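Local coordinates for protein xylooligosaccharide oxidase (Myceliophthora thermophila, PDB 5L6G) that oxidises the C1 hydroxyl of xylooligosaccharides and related sugars to lactones with a bicovalently bound FAD, passing the electrons to molecular oxygen to give hydrogen peroxide, at residues A179-T184 against A400-E405; E366-N369 against S374-I377. All blocks are in the same frame, centred on the assembly; numbering follows the deposited sequence.

Contact 1 of 2, residues A179-T184 against A400-E405. With XYP (beta-D-xylopyranose), chain J.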
loop_
_atom_site.group_PDB
_atom_site.type_symbol
_atom_site.label_atom_id
_atom_site.label_comp_id
_atom_site.label_asym_id
_atom_site.label_seq_id
_atom_site.Cartn_x
_atom_site.Cartn_y
_atom_site.Cartn_z
ATOM N N ALA A 179 6.481 -5.199 -0.965
ATOM C CA ALA A 179 7.403 -4.609 0.016
ATOM C C ALA A 179 7.500 -5.472 1.270
ATOM O O ALA A 179 8.591 -5.681 1.803
ATOM C CB ALA A 179 6.965 -3.194 0.371
ATOM N N VAL A 180 6.353 -5.978 1.724
ATOM C CA VAL A 180 6.269 -6.844 2.893
ATOM C C VAL A 180 7.159 -8.093 2.774
ATOM O O VAL A 180 7.656 -8.621 3.762
ATOM C CB VAL A 180 4.811 -7.251 3.185
ATOM C CG1 VAL A 180 4.274 -8.244 2.166
ATOM C CG2 VAL A 180 4.695 -7.825 4.571
ATOM N N ASP A 181 7.405 -8.524 1.555
ATOM C CA ASP A 181 8.241 -9.699 1.304
ATOM C C ASP A 181 9.723 -9.481 1.495
ATOM O O ASP A 181 10.507 -10.439 1.509
ATOM C CB ASP A 181 7.974 -10.209 -0.108
ATOM C CG ASP A 181 6.547 -10.669 -0.281
ATOM O OD1 ASP A 181 6.028 -11.266 0.685
ATOM O OD2 ASP A 181 5.952 -10.436 -1.356
ATOM N N TRP A 182 10.131 -8.225 1.623
ATOM C CA TRP A 182 11.549 -7.919 1.798
ATOM C C TRP A 182 11.892 -7.642 3.256
ATOM O O TRP A 182 13.065 -7.486 3.604
ATOM C CB TRP A 182 11.936 -6.788 0.847
ATOM C CG TRP A 182 11.838 -7.318 -0.483
ATOM C CD1 TRP A 182 10.734 -7.373 -1.252
ATOM C CD2 TRP A 182 12.860 -8.017 -1.184
ATOM N NE1 TRP A 182 10.997 -8.052 -2.408
ATOM C CE2 TRP A 182 12.306 -8.449 -2.397
ATOM C CE3 TRP A 182 14.201 -8.318 -0.902
ATOM C CZ2 TRP A 182 13.040 -9.142 -3.344
ATOM C CZ3 TRP A 182 14.926 -9.009 -1.842
ATOM C CH2 TRP A 182 14.346 -9.419 -3.047
ATOM N N ILE A 183 10.882 -7.640 4.120
ATOM C CA ILE A 183 11.139 -7.498 5.539
ATOM C C ILE A 183 11.788 -8.785 6.047
ATOM O O ILE A 183 11.249 -9.884 5.860
ATOM C CB ILE A 183 9.862 -7.217 6.347
ATOM C CG1 ILE A 183 9.216 -5.910 5.880
ATOM C CG2 ILE A 183 10.212 -7.169 7.830
ATOM C CD1 ILE A 183 7.849 -5.648 6.493
ATOM N N THR A 184 12.954 -8.657 6.671
ATOM C CA THR A 184 13.595 -9.813 7.302
ATOM C C THR A 184 13.449 -9.788 8.828
ATOM O O THR A 184 13.465 -10.839 9.465
ATOM C CB THR A 184 15.077 -9.956 6.888
ATOM O OG1 THR A 184 15.593 -11.192 7.387
ATOM C CG2 THR A 184 15.909 -8.838 7.429
ATOM N N ALA A 400 -3.077 -11.653 2.670
ATOM C CA ALA A 400 -4.000 -12.743 2.339
ATOM C C ALA A 400 -3.944 -13.244 0.908
ATOM O O ALA A 400 -4.458 -14.315 0.596
ATOM C CB ALA A 400 -5.436 -12.333 2.673
ATOM N N PHE A 401 -3.362 -12.460 0.024
ATOM C CA PHE A 401 -3.614 -12.633 -1.398
ATOM C C PHE A 401 -2.404 -13.177 -2.143
ATOM O O PHE A 401 -1.733 -12.455 -2.875
ATOM C CB PHE A 401 -4.118 -11.316 -1.964
ATOM C CG PHE A 401 -5.266 -10.744 -1.172
ATOM C CD1 PHE A 401 -6.465 -11.428 -1.086
ATOM C CD2 PHE A 401 -5.148 -9.558 -0.505
ATOM C CE1 PHE A 401 -7.520 -10.929 -0.343
ATOM C CE2 PHE A 401 -6.203 -9.050 0.240
ATOM C CZ PHE A 401 -7.385 -9.728 0.321
ATOM N N ARG A 402 -2.173 -14.473 -1.960
ATOM C CA ARG A 402 -0.990 -15.155 -2.476
ATOM C C ARG A 402 -1.215 -16.282 -3.473
ATOM O O ARG A 402 -0.249 -16.878 -3.933
ATOM C CB ARG A 402 -0.232 -15.739 -1.289
ATOM C CG ARG A 402 0.222 -14.687 -0.320
ATOM C CD ARG A 402 1.179 -13.691 -0.963
ATOM N NE ARG A 402 1.871 -12.913 0.069
ATOM C CZ ARG A 402 2.879 -12.058 -0.129
ATOM N NH1 ARG A 402 3.399 -11.834 -1.340
ATOM N NH2 ARG A 402 3.398 -11.433 0.921
ATOM N N ASP A 403 -2.466 -16.622 -3.747
ATOM C CA ASP A 403 -2.807 -17.665 -4.706
ATOM C C ASP A 403 -2.611 -17.181 -6.140
ATOM O O ASP A 403 -3.240 -16.228 -6.556
ATOM C CB ASP A 403 -4.246 -18.125 -4.503
ATOM C CG ASP A 403 -4.547 -19.388 -5.254
ATOM O OD1 ASP A 403 -4.581 -19.351 -6.501
ATOM O OD2 ASP A 403 -4.704 -20.432 -4.596
ATOM N N PRO A 404 -1.746 -17.863 -6.906
ATOM C CA PRO A 404 -1.424 -17.354 -8.244
ATOM C C PRO A 404 -2.591 -17.366 -9.251
ATOM O O PRO A 404 -2.538 -16.641 -10.255
ATOM C CB PRO A 404 -0.258 -18.241 -8.706
ATOM C CG PRO A 404 -0.263 -19.443 -7.816
ATOM C CD PRO A 404 -1.045 -19.115 -6.576
ATOM N N GLU A 405 -3.628 -18.166 -8.996
ATOM C CA GLU A 405 -4.823 -18.145 -9.841
ATOM C C GLU A 405 -6.017 -17.371 -9.226
ATOM O O GLU A 405 -6.743 -16.650 -9.933
ATOM C CB GLU A 405 -5.207 -19.573 -10.238
ATOM C CG GLU A 405 -4.264 -20.185 -11.272
ATOM C CD GLU A 405 -2.926 -20.624 -10.705
ATOM O OE1 GLU A 405 -2.927 -21.451 -9.774
ATOM O OE2 GLU A 405 -1.858 -20.169 -11.207
HETATM O O1 XYP J . 11.489 -13.286 -5.294
HETATM C C1 XYP J . 11.291 -13.439 -3.882
HETATM C C2 XYP J . 12.620 -13.259 -3.149
HETATM C C3 XYP J . 12.426 -13.232 -1.633
HETATM C C4 XYP J . 11.276 -12.299 -1.255
HETATM C C5 XYP J . 10.023 -12.611 -2.070
HETATM O O2 XYP J . 13.485 -14.336 -3.525
HETATM O O3 XYP J . 13.632 -12.814 -0.965
HETATM O O4 XYP J . 11.003 -12.434 0.143
HETATM O O5 XYP J . 10.328 -12.473 -3.451
#
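Asp-181 and Arg-402 meet head-on in a two-pronged salt bridge, their side chains reaching toward each other from backbones whose CA atoms stay 11.4 Å apart. The better-formed prong runs from Arg-402 NH1 to Asp-181 OD2, 2.9 Å long with an N-H...O angle of 160°; it enters at the guanidinium edge and uses the syn lone pair of OD2. The other, Arg-402 NH2 to Asp-181 OD1, is short at 2.6 Å but strongly bent, and as a hydrogen bond it is weak. The carboxylate and guanidinium planes are turned 35° apart, which leaves OD1 oblique to the guanidinium. Beside the charged pair, the chi1 of Val-180, 72°, swings CG1 toward the guanidinium, to 3.5 Å from Arg-402 NH2.

Each partner has a second hold. Asp-181 OD2 also accepts from the backbone N of Leu-178, and Arg-402 NH1 also donates to the carbonyl of Val-389, while Val-392 touches both side chains. A beta-D-xylopyranose lies with C4 above one face of the Trp-182 ring, toward its rim, and its O4 is 2.5 Å from Asp-181 O, a hydrogen bond whose length is suspiciously short. Trp-182 NE1 is hydrogen-bonded to His-176 O.

The bridge joins the lead-in to strand 183-189, in the FAD-binding PCMH-type region, to the loop between strands 374-381 and 409-417 of the eight-stranded sheet. With an alanine at Asp-181, the Arg-402 guanidinium would probably lose its counter-charge and turn more freely, restrained mainly by the bond from NH1 to Val-389 O. With two prongs and further bonds to OD2 and NH1, the geometry is consistent with both groups being ionised.

Contact 2 of 2, residues E366-N369 against S374-I377; sequences ETAN and SWYI. With XYS (alpha-D-xylopyranose), chain K; XYP (beta-D-xylopyranose), chain H.
Ala-368 lays its methyl over one face of the Trp-375 indole, a CH-pi contact in which CB stands 4.0 Å from the centroid of the six-membered ring and 25° off its normal. The approach is offset toward the rim, so the nearest ring atom is Trp-375 CZ2, 3.6 Å from Ala-368 CB. Two further rings, Phe-428 and Trp-432 of helix 426-437, meet the indole edge-to-face and also touch Ala-368.

The end of helix 354-368 is thereby packed against the start of strand 374-381, a central strand of the eight-stranded antiparallel sheet in this oxidase. Consecutive residues of the extended strand point to opposite faces of the sheet: Trp-375 turns its indole to the helix side, whereas Tyr-376 sends its ring toward the substrate pocket and stacks on Tyr-414.

Among the polar atoms, Ala-368 O stands 2.8 Å from Trp-375 NE1, well above the ring plane on the methyl's side. Asn-369 OD1 instead reaches the ring edge in its plane, 3.5 Å from Trp-375 CZ2, with the amide only 28° from coplanar. The other amide branch faces sugar: Asn-369 ND2 is 3.2 Å from O2 of an alpha-D-xylopyranose hydrogen-bonded to Lys-370 NZ and Ala-277 O.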
loop_
_atom_site.group_PDB
_atom_site.type_symbol
_atom_site.label_atom_id
_atom_site.label_comp_id
_atom_site.label_asym_id
_atom_site.label_seq_id
_atom_site.Cartn_x
_atom_site.Cartn_y
_atom_site.Cartn_z
ATOM N N GLU A 366 -20.760 3.593 -19.358
ATOM C CA GLU A 366 -22.013 4.314 -19.201
ATOM C C GLU A 366 -22.101 5.139 -17.949
ATOM O O GLU A 366 -22.892 6.066 -17.889
ATOM C CB GLU A 366 -23.203 3.344 -19.245
ATOM C CG GLU A 366 -23.278 2.526 -20.512
ATOM C CD GLU A 366 -23.510 3.360 -21.755
ATOM O OE1 GLU A 366 -23.975 4.523 -21.660
ATOM O OE2 GLU A 366 -23.221 2.848 -22.845
ATOM N N THR A 367 -21.303 4.805 -16.936
ATOM C CA THR A 367 -21.334 5.543 -15.686
ATOM C C THR A 367 -20.005 6.250 -15.442
ATOM O O THR A 367 -19.950 7.486 -15.425
ATOM C CB THR A 367 -21.741 4.622 -14.514
ATOM O OG1 THR A 367 -23.055 4.109 -14.781
ATOM C CG2 THR A 367 -21.770 5.391 -13.199
ATOM N N ALA A 368 -18.930 5.473 -15.280
ATOM C CA ALA A 368 -17.621 6.060 -14.929
ATOM C C ALA A 368 -17.216 7.156 -15.920
ATOM O O ALA A 368 -16.900 8.276 -15.509
ATOM C CB ALA A 368 -16.538 4.998 -14.828
ATOM N N ASN A 369 -17.306 6.875 -17.210
ATOM C CA ASN A 369 -16.908 7.871 -18.209
ATOM C C ASN A 369 -17.672 9.191 -18.136
ATOM O O ASN A 369 -17.169 10.216 -18.570
ATOM C CB ASN A 369 -17.000 7.286 -19.607
ATOM C CG ASN A 369 -15.795 6.455 -19.968
ATOM O OD1 ASN A 369 -14.847 6.304 -19.189
ATOM N ND2 ASN A 369 -15.834 5.887 -21.171
ATOM N N SER A 374 -12.226 13.871 -11.589
ATOM C CA SER A 374 -11.001 13.162 -11.963
ATOM C C SER A 374 -10.870 11.790 -11.302
ATOM O O SER A 374 -10.265 11.652 -10.219
ATOM C CB SER A 374 -9.777 13.992 -11.579
ATOM O OG SER A 374 -9.758 15.223 -12.249
ATOM N N TRP A 375 -11.328 10.758 -11.987
ATOM C CA TRP A 375 -11.236 9.423 -11.477
ATOM C C TRP A 375 -10.241 8.601 -12.308
ATOM O O TRP A 375 -9.929 8.959 -13.440
ATOM C CB TRP A 375 -12.607 8.765 -11.457
ATOM C CG TRP A 375 -13.178 8.572 -12.817
ATOM C CD1 TRP A 375 -14.002 9.420 -13.482
ATOM C CD2 TRP A 375 -12.936 7.474 -13.694
ATOM N NE1 TRP A 375 -14.299 8.922 -14.714
ATOM C CE2 TRP A 375 -13.653 7.721 -14.870
ATOM C CE3 TRP A 375 -12.179 6.296 -13.595
ATOM C CZ2 TRP A 375 -13.653 6.830 -15.943
ATOM C CZ3 TRP A 375 -12.168 5.433 -14.638
ATOM C CH2 TRP A 375 -12.905 5.689 -15.802
ATOM N N TYR A 376 -9.704 7.545 -11.709
ATOM C CA TYR A 376 -8.964 6.536 -12.471
ATOM C C TYR A 376 -9.189 5.168 -11.875
ATOM O O TYR A 376 -9.643 5.040 -10.729
ATOM C CB TYR A 376 -7.456 6.843 -12.572
ATOM C CG TYR A 376 -6.657 6.827 -11.274
ATOM C CD1 TYR A 376 -6.253 5.616 -10.690
ATOM C CD2 TYR A 376 -6.258 8.012 -10.662
ATOM C CE1 TYR A 376 -5.502 5.594 -9.518
ATOM C CE2 TYR A 376 -5.492 7.990 -9.488
ATOM C CZ TYR A 376 -5.133 6.771 -8.927
ATOM O OH TYR A 376 -4.392 6.713 -7.759
ATOM N N ILE A 377 -8.895 4.152 -12.679
ATOM C CA ILE A 377 -8.848 2.778 -12.224
ATOM C C ILE A 377 -7.484 2.188 -12.612
ATOM O O ILE A 377 -6.995 2.381 -13.732
ATOM C CB ILE A 377 -10.008 1.924 -12.795
ATOM C CG1 ILE A 377 -9.953 0.499 -12.245
ATOM C CG2 ILE A 377 -9.993 1.881 -14.312
ATOM C CD1 ILE A 377 -11.194 -0.308 -12.570
HETATM C C1 XYS K . -15.035 11.335 -21.972
HETATM C C2 XYS K . -15.953 10.158 -21.666
HETATM C C3 XYS K . -17.314 10.335 -22.340
HETATM C C4 XYS K . -17.885 11.654 -21.834
HETATM C C5 XYS K . -16.956 12.770 -22.277
HETATM O O1 XYS K . -14.695 11.274 -23.349
HETATM O O2 XYS K . -15.337 8.948 -22.095
HETATM O O3 XYS K . -18.188 9.229 -22.053
HETATM O O4 XYS K . -19.198 11.878 -22.341
HETATM O O5 XYS K . -15.666 12.596 -21.676
HETATM O O1 XYP H . -1.136 2.370 -7.060
HETATM C C1 XYP H . -0.696 3.718 -6.920
HETATM C C2 XYP H . -0.158 4.212 -8.262
HETATM C C3 XYP H . 0.137 5.706 -8.222
HETATM C C4 XYP H . -1.083 6.470 -7.719
HETATM C C5 XYP H . -1.575 5.897 -6.384
HETATM O O2 XYP H . 1.040 3.489 -8.546
HETATM O O3 XYP H . 0.590 6.168 -9.506
HETATM O O4 XYP H . -0.740 7.843 -7.492
HETATM O O5 XYP H . -1.795 4.492 -6.465
#

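Contacts 1 and 2 do not touch: their centres lie 30 Å apart and their nearest atoms about 16 Å. In the chain, contact 2 is nested inside the loop that contact 1 closes, and strand 374-381 starts in contact 2 and leads into the loop that carries residues 400-405. Contact 1 lies away from the substrate pocket, with the side chain of Val-180 about 10 Å from the FAD. Contact 2 adds one residue to that pocket, Tyr-376, whose OH is 3.2 Å from xylose C5; the side chain of Trp-375 is about 10 Å from that of Glu-412, a substrate-binding residue. The xyloses beside Asp-181 and Asn-369 are separate from this pocket ligand.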